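Local coordinates for uncharacterized conserved (Bdellovibrio bacteriovorus, PDB 7O21), which probably trims peptidoglycan as an LD-carboxypeptidase of the YkuD family, editing the cell wall in a way that generates the curvature of the predatory cell, at residues 103-106 with 107-111; 119-122 with 123-126; 155-158 with 159-163; 208-211 with 212-216; 232-235 with 236-240. All coordinates share one frame; numbering follows the deposited sequence.

Contact 1: 103-106 with 107-111; sequences KIPF and SLYGA. With EDO (1,2-ethanediol), chain H; SCN (thiocyanate ion), chain E.
Pro105 O takes two backbone N-H groups from the turn that follows it. Tyr109 N arrives in the carbonyl plane at 3.0 Å from Pro105 O, while Leu108 N, 3.2 Å from the same oxygen, sits well above that plane. Tight packing gathers round Pro105 and Tyr109. Ile104 CD1 rests against Tyr109 CB at 3.7 Å, the two side chains crossing at about a right angle, and Pro105 CD lies in the plane of the tyrosine ring, against its edge, 3.9 Å from Tyr109 CD2. Pro105 CG also meets Leu108 CD1. Phe106 has CG anti to its own N (chi1 -171°), which swings the ring over the end of the turn, where Gly110 CA covers one face, 3.8 Å from the centroid. Gly110 N closes the turn on Phe106 O at 2.8 Å. Pro105 is the N-cap of the short helix 106-109 in the L,D-transpeptidase catalytic domain, and Gly110, with positive phi, is where the chain leaves it. The tyrosine ring packs edge-to-face with His136, a predicted active-site residue, and its OH is hydrogen-bonded to Gly225 O of the second subunit; a thiocyanate nitrogen lies 2.8 Å from Tyr109 OH. The loose side is at the exposed residues Phe106 and Ser107, where the backbone Phe106 N reaches an ethanediol, probably from the crystallisation liquor, at 3.3 Å from its O2.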
loop_
_atom_site.group_PDB
_atom_site.type_symbol
_atom_site.label_atom_id
_atom_site.label_comp_id
_atom_site.label_asym_id
_atom_site.label_seq_id
_atom_site.Cartn_x
_atom_site.Cartn_y
_atom_site.Cartn_z
ATOM N N LYS A 103 2.738 7.412 -19.856
ATOM C CA LYS A 103 2.157 7.701 -18.535
ATOM C C LYS A 103 2.868 8.858 -17.851
ATOM O O LYS A 103 2.216 9.611 -17.233
ATOM C CB LYS A 103 2.153 6.451 -17.658
ATOM C CG LYS A 103 1.209 5.344 -18.098
ATOM C CD LYS A 103 -0.208 5.813 -18.309
ATOM C CE LYS A 103 -1.108 4.749 -18.892
ATOM N NZ LYS A 103 -2.284 5.279 -19.606
ATOM N N ILE A 104 4.177 8.939 -17.995
ATOM C CA ILE A 104 4.925 9.987 -17.302
ATOM C C ILE A 104 5.772 10.789 -18.283
ATOM O O ILE A 104 6.283 10.237 -19.270
ATOM C CB ILE A 104 5.767 9.431 -16.141
ATOM C CG1 ILE A 104 6.705 8.331 -16.627
ATOM C CG2 ILE A 104 4.860 8.899 -15.037
ATOM C CD1 ILE A 104 7.793 7.986 -15.604
ATOM N N PRO A 105 5.937 12.088 -18.052
ATOM C CA PRO A 105 6.674 12.929 -19.009
ATOM C C PRO A 105 8.173 12.654 -18.982
ATOM O O PRO A 105 8.814 12.686 -17.929
ATOM C CB PRO A 105 6.366 14.356 -18.537
ATOM C CG PRO A 105 5.977 14.211 -17.087
ATOM C CD PRO A 105 5.282 12.884 -16.996
ATOM N N PHE A 106 8.739 12.462 -20.178
ATOM C CA PHE A 106 10.188 12.357 -20.312
ATOM C C PHE A 106 10.895 13.601 -19.800
ATOM O O PHE A 106 12.014 13.506 -19.283
ATOM C CB PHE A 106 10.536 12.131 -21.789
ATOM C CG PHE A 106 11.975 11.793 -22.036
ATOM C CD1 PHE A 106 12.906 12.791 -22.263
ATOM C CD2 PHE A 106 12.385 10.470 -22.069
ATOM C CE1 PHE A 106 14.242 12.476 -22.497
ATOM C CE2 PHE A 106 13.708 10.145 -22.299
ATOM C CZ PHE A 106 14.640 11.155 -22.513
ATOM N N SER A 107 10.277 14.778 -19.947
ATOM C CA SER A 107 10.953 16.011 -19.549
ATOM C C SER A 107 11.280 16.017 -18.063
ATOM O O SER A 107 12.259 16.646 -17.639
ATOM C CB SER A 107 10.089 17.227 -19.902
ATOM O OG SER A 107 8.833 17.162 -19.230
ATOM N N LEU A 108 10.477 15.324 -17.254
ATOM C CA LEU A 108 10.699 15.271 -15.816
ATOM C C LEU A 108 11.385 13.990 -15.364
ATOM O O LEU A 108 12.101 14.016 -14.357
ATOM C CB LEU A 108 9.366 15.386 -15.061
ATOM C CG LEU A 108 8.521 16.641 -15.277
ATOM C CD1 LEU A 108 7.302 16.586 -14.359
ATOM C CD2 LEU A 108 9.329 17.884 -15.007
ATOM N N TYR A 109 11.167 12.876 -16.063
ATOM C CA TYR A 109 11.536 11.564 -15.549
ATOM C C TYR A 109 12.427 10.779 -16.494
ATOM O O TYR A 109 12.810 9.649 -16.170
ATOM C CB TYR A 109 10.268 10.758 -15.206
ATOM C CG TYR A 109 9.441 11.482 -14.178
ATOM C CD1 TYR A 109 9.933 11.718 -12.905
ATOM C CD2 TYR A 109 8.166 11.959 -14.494
ATOM C CE1 TYR A 109 9.200 12.409 -11.979
ATOM C CE2 TYR A 109 7.422 12.645 -13.568
ATOM C CZ TYR A 109 7.938 12.859 -12.311
ATOM O OH TYR A 109 7.235 13.549 -11.363
ATOM N N GLY A 110 12.767 11.339 -17.647
ATOM C CA GLY A 110 13.490 10.552 -18.618
ATOM C C GLY A 110 12.743 9.283 -18.988
ATOM O O GLY A 110 11.506 9.217 -18.976
ATOM N N ALA A 111 13.512 8.239 -19.302
ATOM C CA ALA A 111 12.935 7.077 -19.959
ATOM C C ALA A 111 12.167 6.160 -19.021
ATOM O O ALA A 111 11.317 5.401 -19.491
ATOM C CB ALA A 111 14.026 6.273 -20.665
HETATM C C1 EDO H . 5.192 11.434 -23.635
HETATM O O1 EDO H . 5.326 10.383 -24.573
HETATM C C2 EDO H . 6.581 11.821 -23.138
HETATM O O2 EDO H . 6.570 13.097 -22.526
HETATM S S SCN E . 6.847 11.786 -6.627
HETATM C C SCN E . 7.615 12.628 -7.856
HETATM N N SCN E . 8.150 13.192 -8.691
#

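Contact 2: 119-122 with 123-126; sequences PNLF and DKRE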
loop_
_atom_site.group_PDB
_atom_site.type_symbol
_atom_site.label_atom_id
_atom_site.label_comp_id
_atom_site.label_asym_id
_atom_site.label_seq_id
_atom_site.Cartn_x
_atom_site.Cartn_y
_atom_site.Cartn_z
ATOM N N PRO A 119 6.158 6.775 2.183
ATOM C CA PRO A 119 6.829 6.630 3.481
ATOM C C PRO A 119 6.644 5.219 4.051
ATOM O O PRO A 119 5.541 4.667 3.982
ATOM C CB PRO A 119 6.098 7.657 4.353
ATOM C CG PRO A 119 4.700 7.677 3.780
ATOM C CD PRO A 119 4.898 7.530 2.293
ATOM N N ASN A 120 7.717 4.631 4.584
ATOM C CA ASN A 120 7.635 3.295 5.162
ATOM C C ASN A 120 7.169 3.386 6.617
ATOM O O ASN A 120 6.825 4.459 7.123
ATOM C CB ASN A 120 8.946 2.526 4.985
ATOM C CG ASN A 120 10.082 3.071 5.833
ATOM O OD1 ASN A 120 9.880 3.809 6.807
ATOM N ND2 ASN A 120 11.294 2.700 5.477
ATOM N N LEU A 121 7.165 2.253 7.312
ATOM C CA LEU A 121 6.620 2.241 8.666
ATOM C C LEU A 121 7.457 3.069 9.628
ATOM O O LEU A 121 6.903 3.649 10.572
ATOM C CB LEU A 121 6.469 0.806 9.161
ATOM C CG LEU A 121 5.298 -0.023 8.607
ATOM C CD1 LEU A 121 5.228 -1.384 9.299
ATOM C CD2 LEU A 121 3.962 0.717 8.736
ATOM N N PHE A 122 8.781 3.115 9.442
ATOM C CA PHE A 122 9.599 4.013 10.248
ATOM C C PHE A 122 9.174 5.455 10.030
ATOM O O PHE A 122 9.049 6.234 10.985
ATOM C CB PHE A 122 11.084 3.878 9.884
ATOM C CG PHE A 122 11.706 2.558 10.261
ATOM C CD1 PHE A 122 11.821 2.164 11.585
ATOM C CD2 PHE A 122 12.227 1.726 9.274
ATOM C CE1 PHE A 122 12.431 0.949 11.909
ATOM C CE2 PHE A 122 12.835 0.518 9.597
ATOM C CZ PHE A 122 12.937 0.133 10.914
ATOM N N ASP A 123 8.990 5.843 8.760
ATOM C CA ASP A 123 8.631 7.219 8.432
ATOM C C ASP A 123 7.270 7.577 9.004
ATOM O O ASP A 123 7.078 8.687 9.506
ATOM C CB ASP A 123 8.613 7.405 6.918
ATOM C CG ASP A 123 9.940 7.122 6.284
ATOM O OD1 ASP A 123 10.972 7.493 6.881
ATOM O OD2 ASP A 123 9.935 6.549 5.163
ATOM N N LYS A 124 6.310 6.659 8.915
ATOM C CA LYS A 124 4.983 6.912 9.467
ATOM C C LYS A 124 5.018 7.096 10.980
ATOM O O LYS A 124 4.257 7.907 11.523
ATOM C CB LYS A 124 4.045 5.779 9.070
ATOM C CG LYS A 124 3.663 5.798 7.587
ATOM C CD LYS A 124 2.798 4.609 7.245
ATOM C CE LYS A 124 2.408 4.619 5.780
ATOM N NZ LYS A 124 1.712 3.352 5.425
ATOM N N ARG A 125 5.897 6.378 11.678
ATOM C CA ARG A 125 5.981 6.541 13.127
ATOM C C ARG A 125 6.513 7.923 13.488
ATOM O O ARG A 125 6.088 8.515 14.492
ATOM C CB ARG A 125 6.862 5.445 13.723
ATOM C CG ARG A 125 6.879 5.392 15.243
ATOM C CD ARG A 125 7.819 4.290 15.683
ATOM N NE ARG A 125 7.825 4.082 17.124
ATOM C CZ ARG A 125 8.690 4.655 17.947
ATOM N NH1 ARG A 125 9.605 5.486 17.470
ATOM N NH2 ARG A 125 8.640 4.400 19.251
ATOM N N GLU A 126 7.451 8.447 12.690
ATOM C CA GLU A 126 7.963 9.800 12.877
ATOM C C GLU A 126 6.973 10.868 12.432
ATOM O O GLU A 126 7.045 12.000 12.919
ATOM C CB GLU A 126 9.290 9.973 12.131
ATOM C CG GLU A 126 9.910 11.355 12.293
ATOM C CD GLU A 126 11.335 11.430 11.776
ATOM O OE1 GLU A 126 11.816 10.439 11.186
ATOM O OE2 GLU A 126 11.981 12.481 11.971
HETATM O O HOH W 1 3.972 1.818 4.979
#
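Asn120 and Asp123 exchange bonds across the first turn of helix 121-126 in a capping box. Their side chains cross at about a right angle, yet the amide and carboxylate planes are only 11° apart. Asn120 OD1 accepts from Asp123 N at 3.0 Å, the donor almost in line with the amide C=O. In return Asp123 OD2 takes Asn120 N at 3.0 Å on its anti side, somewhat out of the carboxylate plane. With chi1 at 70°, the asparagine CG stands between its own N and carbonyl carbon, which turns OD1 back over the helix start. Pro119 CB lies against Asp123 CB at 3.6 Å, and a water accepts from the extended Lys124 at NZ. Both residues of the box have a further partner: Asp123 OD2 bonds Tyr93 OH and Asn120 ND2 bonds Ile92 O, tying the helix start to strand 91-99. Phe122 packs on Tyr283 (edge-to-face) and Leu285 of strand 275-287, Leu121 on that strand and 290-300, so this catalytic-domain helix lies against the antiparallel sheet.

Contact 3: 155-158 with 159-163; sequences RNDV and IKKLA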
loop_
_atom_site.group_PDB
_atom_site.type_symbol
_atom_site.label_atom_id
_atom_site.label_comp_id
_atom_site.label_asym_id
_atom_site.label_seq_id
_atom_site.Cartn_x
_atom_site.Cartn_y
_atom_site.Cartn_z
ATOM N N ARG A 155 21.095 9.007 -15.036
ATOM C CA ARG A 155 21.025 9.242 -16.493
ATOM C C ARG A 155 20.149 8.175 -17.168
ATOM O O ARG A 155 19.926 7.137 -16.626
ATOM C CB ARG A 155 22.445 9.317 -17.063
ATOM C CG ARG A 155 23.241 10.523 -16.603
ATOM C CD ARG A 155 22.660 11.797 -17.167
ATOM N NE ARG A 155 23.129 12.992 -16.516
ATOM C CZ ARG A 155 22.485 14.126 -16.605
ATOM N NH1 ARG A 155 22.913 15.195 -15.984
ATOM N NH2 ARG A 155 21.370 14.193 -17.278
ATOM N N ASN A 156 19.701 8.475 -18.370
ATOM C CA ASN A 156 18.808 7.564 -19.130
ATOM C C ASN A 156 19.486 6.215 -19.396
ATOM O O ASN A 156 18.843 5.240 -19.321
ATOM C CB ASN A 156 18.400 8.205 -20.459
ATOM C CG ASN A 156 17.392 9.301 -20.262
ATOM O OD1 ASN A 156 16.396 9.074 -19.618
ATOM N ND2 ASN A 156 17.667 10.468 -20.799
ATOM N N ASP A 157 20.764 6.230 -19.731
ATOM C CA ASP A 157 21.490 4.968 -19.997
ATOM C C ASP A 157 21.543 4.146 -18.707
ATOM O O ASP A 157 21.392 2.976 -18.778
ATOM C CB ASP A 157 22.855 5.227 -20.645
ATOM C CG ASP A 157 23.897 5.912 -19.774
ATOM O OD1 ASP A 157 23.536 6.712 -18.976
ATOM O OD2 ASP A 157 25.059 5.643 -19.973
ATOM N N VAL A 158 21.712 4.825 -17.590
ATOM C CA VAL A 158 21.819 4.126 -16.316
ATOM C C VAL A 158 20.487 3.512 -15.918
ATOM O O VAL A 158 20.443 2.359 -15.474
ATOM C CB VAL A 158 22.346 5.091 -15.250
ATOM C CG1 VAL A 158 22.260 4.449 -13.867
ATOM C CG2 VAL A 158 23.786 5.484 -15.560
ATOM N N ILE A 159 19.383 4.253 -16.066
ATOM C CA ILE A 159 18.113 3.708 -15.582
ATOM C C ILE A 159 17.735 2.467 -16.375
ATOM O O ILE A 159 17.133 1.528 -15.830
ATOM C CB ILE A 159 16.982 4.764 -15.538
ATOM C CG1 ILE A 159 15.839 4.294 -14.628
ATOM C CG2 ILE A 159 16.436 5.039 -16.944
ATOM C CD1 ILE A 159 16.134 4.390 -13.139
ATOM N N LYS A 160 18.109 2.430 -17.661
ATOM C CA LYS A 160 17.836 1.250 -18.475
ATOM C C LYS A 160 18.676 0.053 -18.035
ATOM O O LYS A 160 18.201 -1.086 -18.074
ATOM C CB LYS A 160 18.051 1.571 -19.953
ATOM C CG LYS A 160 17.092 2.615 -20.482
ATOM C CD LYS A 160 17.433 3.057 -21.900
ATOM C CE LYS A 160 16.531 4.207 -22.315
ATOM N NZ LYS A 160 16.952 4.840 -23.602
ATOM N N LYS A 161 19.928 0.280 -17.628
ATOM C CA LYS A 161 20.719 -0.811 -17.067
ATOM C C LYS A 161 20.128 -1.298 -15.749
ATOM O O LYS A 161 20.055 -2.509 -15.500
ATOM C CB LYS A 161 22.160 -0.354 -16.850
ATOM C CG LYS A 161 22.934 0.001 -18.120
ATOM C CD LYS A 161 24.301 0.594 -17.775
ATOM C CE LYS A 161 25.091 0.959 -19.021
ATOM N NZ LYS A 161 26.330 1.724 -18.681
ATOM N N LEU A 162 19.711 -0.373 -14.882
ATOM C CA LEU A 162 19.210 -0.781 -13.573
ATOM C C LEU A 162 17.930 -1.593 -13.688
ATOM O O LEU A 162 17.651 -2.441 -12.831
ATOM C CB LEU A 162 18.972 0.443 -12.697
ATOM C CG LEU A 162 20.228 1.222 -12.308
ATOM C CD1 LEU A 162 19.842 2.471 -11.522
ATOM C CD2 LEU A 162 21.163 0.341 -11.486
ATOM N N ALA A 163 17.137 -1.347 -14.729
ATOM C CA ALA A 163 15.889 -2.077 -14.890
ATOM C C ALA A 163 16.123 -3.579 -14.912
ATOM O O ALA A 163 15.264 -4.348 -14.460
ATOM C CB ALA A 163 15.160 -1.614 -16.158
HETATM O O HOH W 2 26.266 4.321 -17.968
#
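Val158 and Leu162 make the apolar part of this helical contact, lying side by side and pointing the same way, with Val158 CG1 3.9 Å from Leu162 CD1. The valine reaches its neighbour through the branch anti to the backbone N (chi1 171°); both residues also pack on Tyr69 of strand 62-73. The next residue after Val158, Ile159, turns CG2 toward the backbone, 3.4 Å from Asn156 O, and its side chain meets Phe114 of strand 113-116. The charged pair sits on the exposed side. Asp157 OD2 and Lys161 NZ stand 4.3 Å apart, beyond a salt bridge, and one water spans them, donating to Asp157 OD2 at 2.7 Å and accepting from Lys161 NZ at 2.7 Å. Backbone bonds hold the turns together: Ile159 N on Arg155 O, Lys161 N on Asp157 O, and Leu162 N on Val158 O at 2.9 Å, while Lys160 N to Asn156 O is weak. Among the polar side chains, the Asn156 amide is held by partners beyond the helix, OD1 by Ala111 N and ND2 by Asp140 OD1, and Arg155 NH1 bonds Val142 O. Arg155 is the N-cap of helix 156-163, an amphipathic helix of the YkuD-type catalytic domain with Val158, Ile159 and Leu162 turned to the β-strands; Ile159 comes within about 6 Å, side chain to side chain, of His136, the predicted proton donor/acceptor.

Contact 4: 208-211 with 212-216; sequences QDIE and KYQTF
Asp209 caps the start of helix 210-214 by reaching over to Lys212 N, just after a Schellman motif at Gln208; the turn joins helix 184-206 to helix 210-214 in the NTF2-like domain. Swung opposite its own N (chi1 -175°), the Asp209 CG puts OD1 3.1 Å from Lys212 N, and the N-H comes to OD1 from above the carboxylate plane. The same carboxylate lies against the lysine's first methylene, Asp209 CG 3.5 Å from Lys212 CB, before that chain bends at chi2 and chi4 and leads its amine away toward a weak bond with Ser200 OG. Ile210 points CG2 along the helix and crosses the extended Gln214, whose CG and NE2 are each 4.0 Å away; Gln214 CG also touches Ile210 O at 3.2 Å. Tyr213 swings its ring to the buried side, where its OH bonds Trp231 NE1. At the far end Thr215 sets OG1 between its own N and carbonyl carbon (chi1 65°), donating to Lys212 O at 2.6 Å, in the carbonyl plane.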
loop_
_atom_site.group_PDB
_atom_site.type_symbol
_atom_site.label_atom_id
_atom_site.label_comp_id
_atom_site.label_asym_id
_atom_site.label_seq_id
_atom_site.Cartn_x
_atom_site.Cartn_y
_atom_site.Cartn_z
ATOM N N GLN A 208 8.929 -20.495 23.387
ATOM C CA GLN A 208 7.823 -19.836 24.072
ATOM C C GLN A 208 8.232 -19.399 25.477
ATOM O O GLN A 208 7.508 -19.586 26.457
ATOM C CB GLN A 208 6.556 -20.688 24.030
ATOM C CG GLN A 208 6.206 -21.062 22.598
ATOM C CD GLN A 208 4.841 -21.688 22.459
ATOM O OE1 GLN A 208 3.845 -21.009 22.198
ATOM N NE2 GLN A 208 4.784 -23.002 22.629
ATOM N N ASP A 209 9.430 -18.823 25.567
ATOM C CA ASP A 209 9.950 -18.208 26.787
ATOM C C ASP A 209 9.434 -16.776 26.769
ATOM O O ASP A 209 10.049 -15.875 26.195
ATOM C CB ASP A 209 11.473 -18.279 26.785
ATOM C CG ASP A 209 12.098 -17.781 28.075
ATOM O OD1 ASP A 209 11.480 -16.958 28.787
ATOM O OD2 ASP A 209 13.236 -18.212 28.355
ATOM N N ILE A 210 8.262 -16.564 27.365
ATOM C CA ILE A 210 7.599 -15.271 27.214
ATOM C C ILE A 210 8.406 -14.164 27.872
ATOM O O ILE A 210 8.501 -13.052 27.337
ATOM C CB ILE A 210 6.143 -15.310 27.710
ATOM C CG1 ILE A 210 5.385 -16.452 27.038
ATOM C CG2 ILE A 210 5.456 -13.973 27.419
ATOM C CD1 ILE A 210 5.448 -16.423 25.526
ATOM N N GLU A 211 9.002 -14.436 29.037
ATOM C CA GLU A 211 9.835 -13.422 29.676
ATOM C C GLU A 211 10.962 -12.974 28.750
ATOM O O GLU A 211 11.201 -11.774 28.582
ATOM C CB GLU A 211 10.399 -13.942 30.997
ATOM C CG GLU A 211 11.317 -12.920 31.661
ATOM C CD GLU A 211 11.890 -13.396 32.978
ATOM O OE1 GLU A 211 11.226 -13.211 34.017
ATOM O OE2 GLU A 211 13.015 -13.930 32.971
ATOM N N LYS A 212 11.665 -13.928 28.140
ATOM C CA LYS A 212 12.745 -13.573 27.226
ATOM C C LYS A 212 12.201 -12.911 25.965
ATOM O O LYS A 212 12.699 -11.864 25.535
ATOM C CB LYS A 212 13.580 -14.808 26.888
ATOM C CG LYS A 212 14.801 -14.509 26.019
ATOM C CD LYS A 212 15.767 -13.571 26.698
ATOM C CE LYS A 212 17.001 -13.303 25.835
ATOM N NZ LYS A 212 17.799 -14.529 25.549
ATOM N N TYR A 213 11.166 -13.503 25.371
ATOM C CA TYR A 213 10.609 -12.975 24.128
ATOM C C TYR A 213 10.175 -11.521 24.287
ATOM O O TYR A 213 10.423 -10.689 23.400
ATOM C CB TYR A 213 9.439 -13.866 23.722
ATOM C CG TYR A 213 8.630 -13.443 22.523
ATOM C CD1 TYR A 213 9.041 -13.761 21.235
ATOM C CD2 TYR A 213 7.413 -12.800 22.681
ATOM C CE1 TYR A 213 8.263 -13.419 20.135
ATOM C CE2 TYR A 213 6.641 -12.458 21.603
ATOM C CZ TYR A 213 7.070 -12.767 20.331
ATOM O OH TYR A 213 6.285 -12.434 19.261
ATOM N N GLN A 214 9.539 -11.188 25.419
ATOM C CA GLN A 214 9.053 -9.829 25.637
ATOM C C GLN A 214 10.173 -8.798 25.583
ATOM O O GLN A 214 9.928 -7.652 25.184
ATOM C CB GLN A 214 8.349 -9.718 26.991
ATOM C CG GLN A 214 6.941 -10.263 27.027
ATOM C CD GLN A 214 6.288 -10.053 28.387
ATOM O OE1 GLN A 214 6.969 -9.791 29.377
ATOM N NE2 GLN A 214 4.965 -10.161 28.433
ATOM N N THR A 215 11.395 -9.169 25.984
ATOM C CA THR A 215 12.480 -8.194 26.034
ATOM C C THR A 215 12.828 -7.657 24.655
ATOM O O THR A 215 13.515 -6.636 24.557
ATOM C CB THR A 215 13.753 -8.763 26.679
ATOM O OG1 THR A 215 14.290 -9.824 25.887
ATOM C CG2 THR A 215 13.500 -9.245 28.118
ATOM N N PHE A 216 12.386 -8.329 23.593
ATOM C CA PHE A 216 12.707 -7.895 22.239
ATOM C C PHE A 216 11.761 -6.828 21.705
ATOM O O PHE A 216 12.009 -6.315 20.606
ATOM C CB PHE A 216 12.700 -9.094 21.288
ATOM C CG PHE A 216 13.836 -10.040 21.499
ATOM C CD1 PHE A 216 15.049 -9.837 20.873
ATOM C CD2 PHE A 216 13.698 -11.140 22.343
ATOM C CE1 PHE A 216 16.109 -10.708 21.073
ATOM C CE2 PHE A 216 14.746 -12.016 22.536
ATOM C CZ PHE A 216 15.953 -11.801 21.915
#

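Contact 5: 232-235 with 236-240; sequences MSHK and KNLKS. With EDO (1,2-ethanediol), chain M.
One water is gripped by both His234 and Asn237: it lies in the plane of the imidazole, 2.9 Å from His234 ND1, and accepts from Asn237 ND2 at 2.8 Å. The ring is thus bridged to the following turn at its edge, and it is covered on a face as well. A chi1 of 180° leans the imidazole forward along the helix toward Leu238, four residues on. Leu238 CD1 stands over one ring face in a CH-pi contact, 3.9 Å from the centroid and 22° off the normal, displaced toward the rim near NE2. These residues make up most of helix 228-241 of the NTF2-like domain, up to near its end, and Leu238 N donates to His234 O at 2.9 Å as part of the regular backbone bonding. The histidine belongs to the dimer contact: its NE2 is hydrogen-bonded to Pro102 O of the second subunit, and Pro105 of that subunit packs on it. Lys235, bent at chi2 and chi4, brings its amine to an ethanediol, probably from the crystallisation liquor, with Lys235 NZ 3.0 Å from its O2; the lysine also makes a cation-pi contact with Trp231. Met232 and Lys236 face helix 210-214, where Met232 packs on Tyr213 and Gln214. At the exposed end, Ser240 OG donates to Asn237 O at 2.6 Å.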
loop_
_atom_site.group_PDB
_atom_site.type_symbol
_atom_site.label_atom_id
_atom_site.label_comp_id
_atom_site.label_asym_id
_atom_site.label_seq_id
_atom_site.Cartn_x
_atom_site.Cartn_y
_atom_site.Cartn_z
ATOM N N MET A 232 1.246 -9.721 23.275
ATOM C CA MET A 232 1.765 -10.623 24.297
ATOM C C MET A 232 0.673 -11.544 24.844
ATOM O O MET A 232 0.920 -12.732 25.076
ATOM C CB MET A 232 2.452 -9.830 25.410
ATOM C CG MET A 232 3.695 -9.059 24.954
ATOM S SD MET A 232 4.836 -10.097 24.027
ATOM C CE MET A 232 5.946 -8.835 23.402
ATOM N N SER A 233 -0.546 -11.026 25.025
ATOM C CA SER A 233 -1.630 -11.874 25.520
ATOM C C SER A 233 -1.933 -12.995 24.536
ATOM O O SER A 233 -2.155 -14.145 24.936
ATOM C CB SER A 233 -2.889 -11.044 25.774
ATOM O OG SER A 233 -2.684 -10.103 26.808
ATOM N N HIS A 234 -1.930 -12.681 23.244
ATOM C CA HIS A 234 -2.176 -13.702 22.241
ATOM C C HIS A 234 -1.073 -14.757 22.258
ATOM O O HIS A 234 -1.351 -15.963 22.206
ATOM C CB HIS A 234 -2.295 -13.007 20.886
ATOM C CG HIS A 234 -2.547 -13.927 19.742
ATOM N ND1 HIS A 234 -3.568 -14.853 19.731
ATOM C CD2 HIS A 234 -1.936 -14.024 18.538
ATOM C CE1 HIS A 234 -3.557 -15.496 18.577
ATOM N NE2 HIS A 234 -2.579 -15.014 17.835
ATOM N N LYS A 235 0.183 -14.325 22.372
ATOM C CA LYS A 235 1.278 -15.285 22.440
ATOM C C LYS A 235 1.161 -16.178 23.664
ATOM O O LYS A 235 1.435 -17.381 23.590
ATOM C CB LYS A 235 2.613 -14.554 22.435
ATOM C CG LYS A 235 2.880 -13.847 21.113
ATOM C CD LYS A 235 3.132 -14.856 20.005
ATOM C CE LYS A 235 3.678 -14.197 18.755
ATOM N NZ LYS A 235 2.599 -13.825 17.804
ATOM N N LYS A 236 0.750 -15.610 24.798
ATOM C CA LYS A 236 0.580 -16.422 25.998
ATOM C C LYS A 236 -0.582 -17.398 25.836
ATOM O O LYS A 236 -0.500 -18.552 26.283
ATOM C CB LYS A 236 0.362 -15.520 27.213
ATOM C CG LYS A 236 1.571 -14.704 27.627
ATOM C CD LYS A 236 1.186 -13.672 28.682
ATOM C CE LYS A 236 2.406 -12.996 29.292
ATOM N NZ LYS A 236 2.010 -11.807 30.113
ATOM N N ASN A 237 -1.675 -16.960 25.202
ATOM C CA ASN A 237 -2.807 -17.855 24.987
ATOM C C ASN A 237 -2.434 -19.010 24.068
ATOM O O ASN A 237 -2.831 -20.158 24.305
ATOM C CB ASN A 237 -4.003 -17.087 24.424
ATOM C CG ASN A 237 -5.245 -17.955 24.306
ATOM O OD1 ASN A 237 -5.589 -18.682 25.237
ATOM N ND2 ASN A 237 -5.913 -17.898 23.156
ATOM N N LEU A 238 -1.694 -18.724 22.992
ATOM C CA LEU A 238 -1.249 -19.795 22.108
ATOM C C LEU A 238 -0.375 -20.785 22.860
ATOM O O LEU A 238 -0.526 -22.004 22.714
ATOM C CB LEU A 238 -0.482 -19.214 20.918
ATOM C CG LEU A 238 -1.291 -18.410 19.912
ATOM C CD1 LEU A 238 -0.363 -17.703 18.933
ATOM C CD2 LEU A 238 -2.229 -19.351 19.191
ATOM N N LYS A 239 0.550 -20.272 23.670
ATOM C CA LYS A 239 1.408 -21.136 24.472
ATOM C C LYS A 239 0.590 -22.064 25.360
ATOM O O LYS A 239 0.943 -23.237 25.534
ATOM C CB LYS A 239 2.360 -20.292 25.317
ATOM C CG LYS A 239 3.204 -21.111 26.289
ATOM C CD LYS A 239 4.106 -20.225 27.126
ATOM C CE LYS A 239 5.018 -21.078 28.002
ATOM N NZ LYS A 239 5.911 -20.252 28.859
ATOM N N SER A 240 -0.492 -21.553 25.947
ATOM C CA SER A 240 -1.293 -22.392 26.831
ATOM C C SER A 240 -1.916 -23.562 26.081
ATOM O O SER A 240 -2.143 -24.627 26.670
ATOM C CB SER A 240 -2.379 -21.557 27.510
ATOM O OG SER A 240 -3.440 -21.274 26.617
HETATM C C1 EDO M . 0.707 -16.687 15.344
HETATM O O1 EDO M . 1.065 -15.325 15.094
HETATM C C2 EDO M . 1.933 -17.419 15.865
HETATM O O2 EDO M . 2.421 -16.686 16.996
HETATM O O HOH W 3 -5.267 -15.396 22.043
#

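In the fold
Contacts 1 and 3 form one neighbourhood, their centres about 13 Å apart, joined where Ala111 N meets Asn156 OD1 at 3.0 Å and Ala111 CB packs on Lys160 CE. Both lie near the predicted catalytic pair, contact 1 closer through Tyr109, whose side chain lies about 4 Å from that of His136 and about 6 Å from that of Cys151. Contacts 4 and 5, centres about 11 Å apart, pack two helices of the NTF2-like domain together, on the opposite side of the chain's centre, about 50 Å from contacts 1 and 3. Contact 2 lies between, 26 to 29 Å from the other centres. Contacts 1 and 5 are far apart within one chain but come together across the dimer.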